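Local coordinates for protein phosphoribosylaminoimidazole-succinocarboxamide synthase (Pyrococcus horikoshii, PDB 3U55) that catalyses the ATP-dependent ligation of L-aspartate to the carboxylate of 5-amino-1-(5-phosphoribosyl)imidazole-4-carboxylate, forming SAICAR in de novo purine biosynthesis, at residues K102-P107 with E114-L119. Residues are numbered along the deposited sequence; the frame is centred on the assembly and turned at random.
Sequences KRLPLP and EPIVEL. With ACT (acetate ion), chain D.
One oxygen of an acetate ion, probably from the crystallisation liquor, is gripped by both terminal nitrogens of Arg103, NH1 and NH2 each lying 3.1 Å from ACT O, while Arg103 NE donates at 2.8 Å to a water at the guanidinium edge, in its plane. The contact belongs to a long β-hairpin connection: the loop after strand 84-93 folds back over strand 111-121, the antiparallel partner of 84-93. The water's onward bond to Glu118 OE2 is doubtful, that oxygen being less surely placed; Arg103 NE and Glu118 OE2, 4.3 Å apart as modelled, are too distant to pair directly. Arginine suits this place because its flat head offers N-H groups in several directions; NH1 also binds Met130 O of the second subunit, tying the loop to the dimer partner. The arm bends at chi3 (-60°), which swings the head toward the acetate. Replaced by alanine, this position would probably lose both acetate bonds and leave the Met130 carbonyl of the second subunit without this donor. Glu118 OE1 forms a salt bridge with Arg93 NH1 and a hydrogen bond with Tyr120 OH, so a carboxylate suits this buried place. Farther along, branched apolar residues suit the buried side, where Leu104 and Ile116 meet tip to tip, CD1 to CD1 at 4.1 Å.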
loop_
_atom_site.group_PDB
_atom_site.type_symbol
_atom_site.label_atom_id
_atom_site.label_comp_id
_atom_site.label_asym_id
_atom_site.label_seq_id
_atom_site.Cartn_x
_atom_site.Cartn_y
_atom_site.Cartn_z
ATOM N N LYS A 102 -10.144 2.182 -7.375
ATOM C CA LYS A 102 -9.570 3.477 -7.023
ATOM C C LYS A 102 -8.046 3.410 -6.911
ATOM O O LYS A 102 -7.387 4.413 -6.633
ATOM C CB LYS A 102 -10.194 4.000 -5.720
ATOM C CG LYS A 102 -11.675 4.361 -5.840
ATOM C CD LYS A 102 -12.351 4.449 -4.476
ATOM N N ARG A 103 -7.484 2.229 -7.143
ATOM C CA ARG A 103 -6.044 2.048 -7.058
ATOM C C ARG A 103 -5.408 1.733 -8.409
ATOM O O ARG A 103 -4.301 2.188 -8.691
ATOM C CB ARG A 103 -5.701 0.959 -6.045
ATOM C CG ARG A 103 -4.324 1.117 -5.443
ATOM C CD ARG A 103 -4.085 0.100 -4.342
ATOM N NE ARG A 103 -5.046 0.224 -3.254
ATOM C CZ ARG A 103 -4.911 1.039 -2.211
ATOM N NH1 ARG A 103 -3.848 1.832 -2.094
ATOM N NH2 ARG A 103 -5.852 1.065 -1.283
ATOM N N LEU A 104 -6.115 0.949 -9.224
ATOM C CA LEU A 104 -5.703 0.613 -10.584
ATOM C C LEU A 104 -6.827 1.002 -11.547
ATOM O O LEU A 104 -7.997 0.757 -11.250
ATOM C CB LEU A 104 -5.403 -0.889 -10.713
ATOM C CG LEU A 104 -4.186 -1.448 -9.957
ATOM C CD1 LEU A 104 -4.034 -2.932 -10.221
ATOM C CD2 LEU A 104 -2.907 -0.712 -10.351
ATOM N N PRO A 105 -6.474 1.596 -12.706
ATOM C CA PRO A 105 -7.493 2.135 -13.609
ATOM C C PRO A 105 -8.128 1.014 -14.431
ATOM O O PRO A 105 -8.014 0.986 -15.662
ATOM C CB PRO A 105 -6.690 3.081 -14.503
ATOM C CG PRO A 105 -5.359 2.430 -14.615
ATOM C CD PRO A 105 -5.124 1.701 -13.292
ATOM N N LEU A 106 -8.786 0.093 -13.740
ATOM C CA LEU A 106 -9.353 -1.079 -14.387
ATOM C C LEU A 106 -10.839 -1.145 -14.102
ATOM O O LEU A 106 -11.277 -0.736 -13.028
ATOM C CB LEU A 106 -8.659 -2.347 -13.887
ATOM C CG LEU A 106 -7.135 -2.434 -14.043
ATOM C CD1 LEU A 106 -6.616 -3.698 -13.373
ATOM C CD2 LEU A 106 -6.714 -2.377 -15.513
ATOM N N PRO A 107 -11.629 -1.663 -15.062
ATOM C CA PRO A 107 -13.073 -1.688 -14.832
ATOM C C PRO A 107 -13.519 -2.800 -13.892
ATOM O O PRO A 107 -12.876 -3.845 -13.819
ATOM C CB PRO A 107 -13.648 -1.921 -16.238
ATOM C CG PRO A 107 -12.573 -2.644 -16.966
ATOM C CD PRO A 107 -11.275 -2.089 -16.431
ATOM N N GLU A 114 -3.226 -12.550 -12.435
ATOM C CA GLU A 114 -2.941 -13.372 -11.265
ATOM C C GLU A 114 -3.525 -12.674 -10.033
ATOM O O GLU A 114 -3.793 -11.469 -10.075
ATOM C CB GLU A 114 -1.433 -13.627 -11.106
ATOM C CG GLU A 114 -0.580 -12.406 -10.741
ATOM C CD GLU A 114 -0.243 -11.514 -11.926
ATOM O OE1 GLU A 114 -0.250 -10.276 -11.745
ATOM O OE2 GLU A 114 0.033 -12.041 -13.032
ATOM N N PRO A 115 -3.732 -13.422 -8.935
ATOM C CA PRO A 115 -4.358 -12.796 -7.767
ATOM C C PRO A 115 -3.539 -11.632 -7.190
ATOM O O PRO A 115 -2.304 -11.662 -7.213
ATOM C CB PRO A 115 -4.435 -13.941 -6.753
ATOM C CG PRO A 115 -4.383 -15.187 -7.571
ATOM C CD PRO A 115 -3.470 -14.857 -8.716
ATOM N N ILE A 116 -4.237 -10.610 -6.695
ATOM C CA ILE A 116 -3.609 -9.519 -5.939
ATOM C C ILE A 116 -3.826 -9.787 -4.445
ATOM O O ILE A 116 -4.917 -10.177 -4.038
ATOM C CB ILE A 116 -4.223 -8.140 -6.326
ATOM C CG1 ILE A 116 -3.768 -7.725 -7.728
ATOM C CG2 ILE A 116 -3.858 -7.053 -5.293
ATOM C CD1 ILE A 116 -4.481 -6.491 -8.281
ATOM N N VAL A 117 -2.791 -9.592 -3.636
ATOM C CA VAL A 117 -2.951 -9.668 -2.172
ATOM C C VAL A 117 -2.648 -8.291 -1.602
ATOM O O VAL A 117 -1.618 -7.690 -1.928
ATOM C CB VAL A 117 -2.029 -10.743 -1.522
ATOM C CG1 VAL A 117 -2.237 -10.807 0.006
ATOM C CG2 VAL A 117 -2.276 -12.115 -2.144
ATOM N N GLU A 118 -3.567 -7.784 -0.781
ATOM C CA GLU A 118 -3.408 -6.482 -0.147
ATOM C C GLU A 118 -3.441 -6.652 1.357
ATOM O O GLU A 118 -4.232 -7.441 1.887
ATOM C CB GLU A 118 -4.516 -5.515 -0.572
ATOM C CG GLU A 118 -4.506 -5.166 -2.061
ATOM C CD GLU A 118 -5.777 -4.467 -2.521
ATOM O OE1 GLU A 118 -6.758 -4.384 -1.749
ATOM O OE2 GLU A 118 -5.809 -4.016 -3.681
ATOM N N LEU A 119 -2.564 -5.924 2.039
ATOM C CA LEU A 119 -2.551 -5.919 3.503
ATOM C C LEU A 119 -3.107 -4.598 4.000
ATOM O O LEU A 119 -2.720 -3.535 3.508
ATOM C CB LEU A 119 -1.123 -6.098 4.028
ATOM C CG LEU A 119 -0.354 -7.324 3.514
ATOM C CD1 LEU A 119 1.115 -7.270 3.931
ATOM C CD2 LEU A 119 -1.010 -8.600 4.027
HETATM C C ACT D . -5.514 3.329 1.441
HETATM O O ACT D . -4.536 3.006 0.738
HETATM O OXT ACT D . -5.584 2.767 2.553
HETATM C CH3 ACT D . -6.539 4.322 0.976
HETATM O O HOH W 1 -7.290 -1.447 -3.448
#